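Local structure of putative rhamnosidase (Streptomyces avermitilis, 3W5M) at residues A[347-350]-A[351-354]; A[752-756]-A[757-761]; A[768-771]-A[772-775]. The protein hydrolyses alpha-L-rhamnosides, releasing terminal non-reducing L-rhamnose from citrus flavonoids such as naringin, rutin and hesperidin and from the arabinogalactan-protein gum arabic. All blocks are in the same frame, centred on the assembly; numbering follows the deposited sequence.

Contact 1. Residues A[347-350]-A[351-354]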
loop_
_atom_site.group_PDB
_atom_site.type_symbol
_atom_site.label_atom_id
_atom_site.label_comp_id
_atom_site.label_asym_id
_atom_site.label_seq_id
_atom_site.Cartn_x
_atom_site.Cartn_y
_atom_site.Cartn_z
ATOM N N TRP A 347 4.653 -4.118 5.535
ATOM C CA TRP A 347 5.445 -4.941 4.644
ATOM C C TRP A 347 6.830 -4.321 4.445
ATOM O O TRP A 347 6.957 -3.183 3.978
ATOM C CB TRP A 347 4.773 -4.993 3.268
ATOM C CG TRP A 347 5.369 -5.958 2.289
ATOM C CD1 TRP A 347 6.331 -6.894 2.512
ATOM C CD2 TRP A 347 4.941 -6.133 0.932
ATOM N NE1 TRP A 347 6.561 -7.626 1.364
ATOM C CE2 TRP A 347 5.736 -7.164 0.375
ATOM C CE3 TRP A 347 4.006 -5.472 0.118
ATOM C CZ2 TRP A 347 5.598 -7.578 -0.957
ATOM C CZ3 TRP A 347 3.842 -5.895 -1.185
ATOM C CH2 TRP A 347 4.643 -6.934 -1.721
ATOM N N THR A 348 7.831 -5.080 4.857
ATOM C CA THR A 348 9.233 -4.817 4.508
ATOM C C THR A 348 9.850 -6.123 3.993
ATOM O O THR A 348 9.228 -7.200 4.097
ATOM C CB THR A 348 10.042 -4.272 5.695
ATOM O OG1 THR A 348 9.862 -5.121 6.846
ATOM C CG2 THR A 348 9.617 -2.813 6.035
ATOM N N ASP A 349 11.074 -6.065 3.441
ATOM C CA ASP A 349 11.760 -7.331 3.192
ATOM C C ASP A 349 12.193 -7.932 4.540
ATOM O O ASP A 349 13.242 -7.544 5.109
ATOM C CB ASP A 349 12.967 -7.149 2.239
ATOM C CG ASP A 349 13.797 -8.447 2.074
ATOM O OD1 ASP A 349 13.506 -9.498 2.692
ATOM O OD2 ASP A 349 14.798 -8.401 1.321
ATOM N N TYR A 350 11.399 -8.885 5.049
ATOM C CA TYR A 350 11.588 -9.386 6.410
ATOM C C TYR A 350 12.937 -10.077 6.685
ATOM O O TYR A 350 13.313 -10.284 7.835
ATOM C CB TYR A 350 10.453 -10.324 6.796
ATOM C CG TYR A 350 9.091 -9.667 6.688
ATOM C CD1 TYR A 350 8.689 -8.678 7.586
ATOM C CD2 TYR A 350 8.203 -10.036 5.662
ATOM C CE1 TYR A 350 7.418 -8.073 7.464
ATOM C CE2 TYR A 350 6.964 -9.436 5.535
ATOM C CZ TYR A 350 6.564 -8.475 6.461
ATOM O OH TYR A 350 5.305 -7.910 6.308
ATOM N N ARG A 351 13.639 -10.456 5.635
ATOM C CA ARG A 351 14.998 -10.990 5.784
ATOM C C ARG A 351 15.937 -9.865 6.231
ATOM O O ARG A 351 16.863 -10.096 7.012
ATOM C CB ARG A 351 15.493 -11.545 4.454
ATOM C CG ARG A 351 14.754 -12.777 3.942
ATOM C CD ARG A 351 14.961 -12.981 2.443
ATOM N NE ARG A 351 14.184 -12.054 1.610
ATOM C CZ ARG A 351 14.209 -12.040 0.276
ATOM N NH1 ARG A 351 14.973 -12.913 -0.380
ATOM N NH2 ARG A 351 13.466 -11.162 -0.410
ATOM N N LYS A 352 15.696 -8.647 5.741
ATOM C CA LYS A 352 16.569 -7.515 6.035
ATOM C C LYS A 352 16.111 -6.673 7.206
ATOM O O LYS A 352 16.944 -6.202 7.992
ATOM C CB LYS A 352 16.766 -6.647 4.787
ATOM C CG LYS A 352 17.496 -7.421 3.686
ATOM C CD LYS A 352 17.944 -6.524 2.559
ATOM C CE LYS A 352 18.788 -7.304 1.570
ATOM N NZ LYS A 352 19.397 -6.346 0.606
ATOM N N ARG A 353 14.800 -6.470 7.333
ATOM C CA ARG A 353 14.306 -5.630 8.426
ATOM C C ARG A 353 12.831 -5.931 8.696
ATOM O O ARG A 353 12.075 -6.360 7.792
ATOM C CB ARG A 353 14.508 -4.137 8.126
ATOM C CG ARG A 353 13.574 -3.586 7.047
ATOM C CD ARG A 353 13.882 -2.146 6.646
ATOM N NE ARG A 353 15.175 -2.090 5.949
ATOM C CZ ARG A 353 16.264 -1.507 6.447
ATOM N NH1 ARG A 353 16.220 -0.883 7.635
ATOM N NH2 ARG A 353 17.404 -1.542 5.755
ATOM N N VAL A 354 12.449 -5.760 9.954
ATOM C CA VAL A 354 11.038 -5.743 10.317
ATOM C C VAL A 354 10.825 -4.469 11.146
ATOM O O VAL A 354 11.704 -4.051 11.892
ATOM C CB VAL A 354 10.601 -7.030 11.050
ATOM C CG1 VAL A 354 11.217 -7.141 12.435
ATOM C CG2 VAL A 354 9.057 -7.142 11.097
#

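Contact 2. Residues A[752-756]-A[757-761]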
loop_
_atom_site.group_PDB
_atom_site.type_symbol
_atom_site.label_atom_id
_atom_site.label_comp_id
_atom_site.label_asym_id
_atom_site.label_seq_id
_atom_site.Cartn_x
_atom_site.Cartn_y
_atom_site.Cartn_z
ATOM N N ASP A 752 -0.108 4.758 -29.788
ATOM C CA ASP A 752 0.903 5.750 -30.153
ATOM C C ASP A 752 2.156 5.284 -29.419
ATOM O O ASP A 752 2.549 5.886 -28.414
ATOM C CB ASP A 752 0.451 7.141 -29.679
ATOM C CG ASP A 752 1.141 8.303 -30.420
ATOM O OD1 ASP A 752 1.648 8.105 -31.544
ATOM O OD2 ASP A 752 1.142 9.441 -29.876
ATOM N N GLU A 753 2.747 4.191 -29.905
ATOM C CA GLU A 753 3.844 3.504 -29.223
ATOM C C GLU A 753 5.238 4.103 -29.475
ATOM O O GLU A 753 5.791 3.979 -30.564
ATOM C CB GLU A 753 3.838 2.012 -29.579
ATOM C CG GLU A 753 4.960 1.189 -28.941
ATOM C CD GLU A 753 4.649 0.724 -27.514
ATOM O OE1 GLU A 753 3.467 0.793 -27.089
ATOM O OE2 GLU A 753 5.594 0.283 -26.813
ATOM N N THR A 754 5.807 4.733 -28.451
ATOM C CA THR A 754 7.169 5.270 -28.527
ATOM C C THR A 754 8.200 4.157 -28.479
ATOM O O THR A 754 8.132 3.275 -27.602
ATOM C CB THR A 754 7.459 6.256 -27.369
ATOM O OG1 THR A 754 6.407 7.221 -27.284
ATOM C CG2 THR A 754 8.822 6.980 -27.560
ATOM N N PRO A 755 9.183 4.186 -29.413
ATOM C CA PRO A 755 10.314 3.261 -29.409
ATOM C C PRO A 755 11.013 3.225 -28.047
ATOM O O PRO A 755 11.341 4.268 -27.484
ATOM C CB PRO A 755 11.254 3.828 -30.477
ATOM C CG PRO A 755 10.353 4.573 -31.399
ATOM C CD PRO A 755 9.238 5.127 -30.552
ATOM N N LYS A 756 11.213 2.022 -27.525
ATOM C CA LYS A 756 11.727 1.837 -26.173
ATOM C C LYS A 756 13.177 2.283 -25.998
ATOM O O LYS A 756 13.573 2.616 -24.889
ATOM C CB LYS A 756 11.512 0.382 -25.708
ATOM C CG LYS A 756 10.039 0.004 -25.611
ATOM C CD LYS A 756 9.857 -1.492 -25.443
ATOM C CE LYS A 756 8.409 -1.806 -25.136
ATOM N NZ LYS A 756 8.277 -3.264 -24.870
ATOM N N ASP A 757 13.975 2.303 -27.079
ATOM C CA ASP A 757 15.357 2.815 -26.980
ATOM C C ASP A 757 15.417 4.344 -26.809
ATOM O O ASP A 757 16.276 4.845 -26.104
ATOM C CB ASP A 757 16.260 2.348 -28.139
ATOM C CG ASP A 757 15.690 2.687 -29.520
ATOM O OD1 ASP A 757 14.454 2.699 -29.699
ATOM O OD2 ASP A 757 16.499 2.916 -30.447
ATOM N N VAL A 758 14.492 5.068 -27.426
ATOM C CA VAL A 758 14.329 6.513 -27.191
ATOM C C VAL A 758 13.985 6.743 -25.706
ATOM O O VAL A 758 14.590 7.579 -25.029
ATOM C CB VAL A 758 13.222 7.112 -28.087
ATOM C CG1 VAL A 758 12.958 8.579 -27.765
ATOM C CG2 VAL A 758 13.588 6.963 -29.559
ATOM N N ILE A 759 13.025 5.977 -25.215
ATOM C CA ILE A 759 12.621 6.054 -23.803
ATOM C C ILE A 759 13.771 5.746 -22.860
ATOM O O ILE A 759 14.036 6.510 -21.916
ATOM C CB ILE A 759 11.477 5.079 -23.465
ATOM C CG1 ILE A 759 10.175 5.402 -24.225
ATOM C CG2 ILE A 759 11.285 4.982 -21.944
ATOM C CD1 ILE A 759 9.650 6.815 -24.099
ATOM N N ALA A 760 14.441 4.626 -23.091
ATOM C CA ALA A 760 15.488 4.171 -22.207
ATOM C C ALA A 760 16.671 5.119 -22.191
ATOM O O ALA A 760 17.228 5.399 -21.132
ATOM C CB ALA A 760 15.935 2.766 -22.575
ATOM N N THR A 761 17.066 5.622 -23.367
ATOM C CA THR A 761 18.186 6.542 -23.395
ATOM C C THR A 761 17.780 7.897 -22.755
ATOM O O THR A 761 18.587 8.485 -22.059
ATOM C CB THR A 761 18.779 6.702 -24.819
ATOM O OG1 THR A 761 19.091 5.403 -25.350
ATOM C CG2 THR A 761 20.077 7.476 -24.731
#

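Contact 3. Residues A[768-771]-A[772-775]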
loop_
_atom_site.group_PDB
_atom_site.type_symbol
_atom_site.label_atom_id
_atom_site.label_comp_id
_atom_site.label_asym_id
_atom_site.label_seq_id
_atom_site.Cartn_x
_atom_site.Cartn_y
_atom_site.Cartn_z
ATOM N N ALA A 768 21.186 10.875 -14.928
ATOM C CA ALA A 768 22.483 11.547 -14.804
ATOM C C ALA A 768 22.331 13.024 -14.417
ATOM O O ALA A 768 23.107 13.545 -13.604
ATOM C CB ALA A 768 23.284 11.417 -16.107
ATOM N N ASP A 769 21.337 13.683 -15.012
ATOM C CA ASP A 769 21.007 15.092 -14.769
ATOM C C ASP A 769 20.617 15.256 -13.302
ATOM O O ASP A 769 21.129 16.133 -12.594
ATOM C CB ASP A 769 19.840 15.493 -15.676
ATOM C CG ASP A 769 19.420 16.952 -15.537
ATOM O OD1 ASP A 769 19.962 17.722 -14.713
ATOM O OD2 ASP A 769 18.514 17.355 -16.288
ATOM N N LEU A 770 19.698 14.411 -12.844
ATOM C CA LEU A 770 19.266 14.529 -11.465
ATOM C C LEU A 770 20.388 14.245 -10.490
ATOM O O LEU A 770 20.488 14.917 -9.446
ATOM C CB LEU A 770 18.068 13.625 -11.185
ATOM C CG LEU A 770 16.744 14.006 -11.833
ATOM C CD1 LEU A 770 15.654 13.077 -11.280
ATOM C CD2 LEU A 770 16.381 15.478 -11.675
ATOM N N ALA A 771 21.230 13.259 -10.797
ATOM C CA ALA A 771 22.343 12.969 -9.907
ATOM C C ALA A 771 23.267 14.200 -9.770
ATOM O O ALA A 771 23.767 14.476 -8.678
ATOM C CB ALA A 771 23.115 11.743 -10.364
ATOM N N ALA A 772 23.469 14.950 -10.862
ATOM C CA ALA A 772 24.287 16.175 -10.783
ATOM C C ALA A 772 23.619 17.226 -9.902
ATOM O O ALA A 772 24.293 17.923 -9.135
ATOM C CB ALA A 772 24.573 16.749 -12.176
ATOM N N ARG A 773 22.298 17.333 -10.007
ATOM C CA ARG A 773 21.528 18.273 -9.214
ATOM C C ARG A 773 21.631 17.909 -7.728
ATOM O O ARG A 773 21.783 18.804 -6.888
ATOM C CB ARG A 773 20.074 18.326 -9.687
ATOM C CG ARG A 773 19.879 18.930 -11.083
ATOM C CD ARG A 773 18.401 19.156 -11.356
ATOM N NE ARG A 773 18.022 18.842 -12.735
ATOM C CZ ARG A 773 16.761 18.724 -13.149
ATOM N NH1 ARG A 773 15.745 18.901 -12.291
ATOM N NH2 ARG A 773 16.511 18.437 -14.423
ATOM N N MET A 774 21.570 16.611 -7.420
ATOM C CA MET A 774 21.708 16.116 -6.032
ATOM C C MET A 774 23.095 16.412 -5.466
ATOM O O MET A 774 23.216 16.910 -4.336
ATOM C CB MET A 774 21.471 14.604 -5.954
ATOM C CG MET A 774 20.039 14.192 -6.263
ATOM S SD MET A 774 19.845 12.412 -6.066
ATOM C CE MET A 774 18.152 12.201 -6.612
ATOM N N ALA A 775 24.136 16.082 -6.242
ATOM C CA ALA A 775 25.521 16.309 -5.820
ATOM C C ALA A 775 25.676 17.776 -5.471
ATOM O O ALA A 775 26.286 18.126 -4.441
ATOM C CB ALA A 775 26.496 15.907 -6.931
#

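Contact 1. Residues A[347-350]-A[351-354]
Thr348 and Arg353 meet on the packed side of this turn, where the hydroxyl OG1 of Thr348 donates to the carbonyl O of Arg353 at 2.7 Å from above the carbonyl plane. Arg353 O also takes a CA-H...O contact from Tyr350 CA at 3.4 Å. Tyr350 turns its ring edge to Val354, CD1 lying 3.8 Å from CG2, while the carbonyl O of Thr348 sits over the centre of one ring face. The ring is further held by Tyr393, which meets it edge-to-face, and by the bond from Tyr350 OH to Gly346 O. Between Thr348 and Arg353 the backbone closes on Asp349 O, which accepts from Lys352 N and, at 2.9 Å, from Arg353 N, the two donors arriving from opposite faces of its plane. This turn leads into strand 353-360 of a beta-sheet in the rhamnosidase N-terminal domain, next to helix 658-671, where Asp670 pairs with Arg353 NE and accepts from Lys352 NZ through its carbonyl. Toward solvent lies the exposed Arg351, tied to the turn through Asp349 OD1. With CG anti to the backbone N (chi1 174°), Asp349 puts OD1 beside the following backbone, where it accepts from Arg351 N at 3.1 Å, an Asx turn, and, in a salt bridge, from Arg351 NE at 2.9 Å; carboxylate and guanidinium planes stand 51° apart.

Contact 2. Residues A[752-756]-A[757-761]
Pro755 occupies the N-cap position of helix 756-777, so the chain passes from the extended residues 752-754 into the opening turns of the helix, 756-761. Its carbonyl O is approached by Val758 N and by Ile759 N, both at 3.3 Å and both weak, the second far straighter (167° at the hydrogen, against 120°). One residue on, the bonding is firm: Ala760 N donates to Lys756 O at 2.8 Å. Asp757 O then accepts twice, from Thr761 N and from the hydroxyl OG1 of Thr761 at 3.0 Å, the two donors reaching it from opposite faces of the carbonyl plane. Among the side chains, Thr754 crosses Ile759 at about a right angle and lays its methyl CG2 against CD1, 3.6 Å away. That methyl is anti to the backbone N, which leaves OG1 on another side of CB, bonded to Thr811 OG1. Pro755 CB touches both CG2 of Val758, at 4.0 Å, and OD1 of Asp757, at 3.5 Å. Asp757 has CG between its own N and carbonyl carbon (chi1 55°), which turns the carboxylate back toward the rim of the proline ring; its OD2 forms a salt bridge with Lys808. Ile759 and Thr754 also pack on helix 812-820, and Val758 on helix 783-800, within the (alpha/alpha)6-barrel. Pro755 offers no side-chain hydroxyl or carboxylate to cap the helix, and firm bonding begins only with Lys756 O; the carboxylate of Asp757, besides pairing with Lys808, would probably interact favourably with the helix dipole.

Contact 3. Residues A[768-771]-A[772-775]
Arg773 grips the carboxylate of Asp769 side-on with two nitrogens, NH2 donating to OD2 at 2.9 Å and NE to OD1 at 3.0 Å. Both bonds are fairly straight, 158° at the hydrogen. The carboxylate oxygens lie near the guanidinium plane, yet each is met from above the carboxylate plane, and the carboxylate and guanidinium planes are 67° apart. With CG anti to the backbone N and beside the carbonyl carbon (chi1 -179°), the Asp769 carboxylate stands where Arg773, reaching back one turn, can meet it. Leu770 covers one guanidinium face: its methyl CD2 sits over the centre, 3.5 Å above the plane. A leucine in place of Arg773 would probably leave the buried carboxylate of Asp769 without this cationic mate and the methyl of Leu770 without its flat partner. The backbone keeps the regular i to i+4 bonds, with Met774 N to Leu770 O and Ala775 N to Ala771 O both at 2.9 Å. Round helix 756-777, Ala768 and Ala772 pack on helix 783-800, Ala771 on helix 713-732, and Leu770, Arg773 and Met774 share Trp704 of helix 698-710.

Contacts 2 and 3 belong to one helix, 756-777: residues 752-761 form its start and 768-775 about two turns near its far end, their centres about 22 Å apart and their nearest atoms about 8 Å. Both abut helix 783-800, so this neighbour runs alongside the two. Of the three, contact 2 comes near a sugar site, the side chain of Ile759 being about 7 Å from that of Trp695, which binds rhamnose; contacts 1 and 3 lie away from the annotated sites. Contact 1 belongs to the beta-rich alpha-L-rhamnosidase N-terminal domain (roughly residues 314-484), its centre about 35 Å from that of contact 2 and 30 Å from contact 3, and touches the catalytic domain, among other places at helix 658-671.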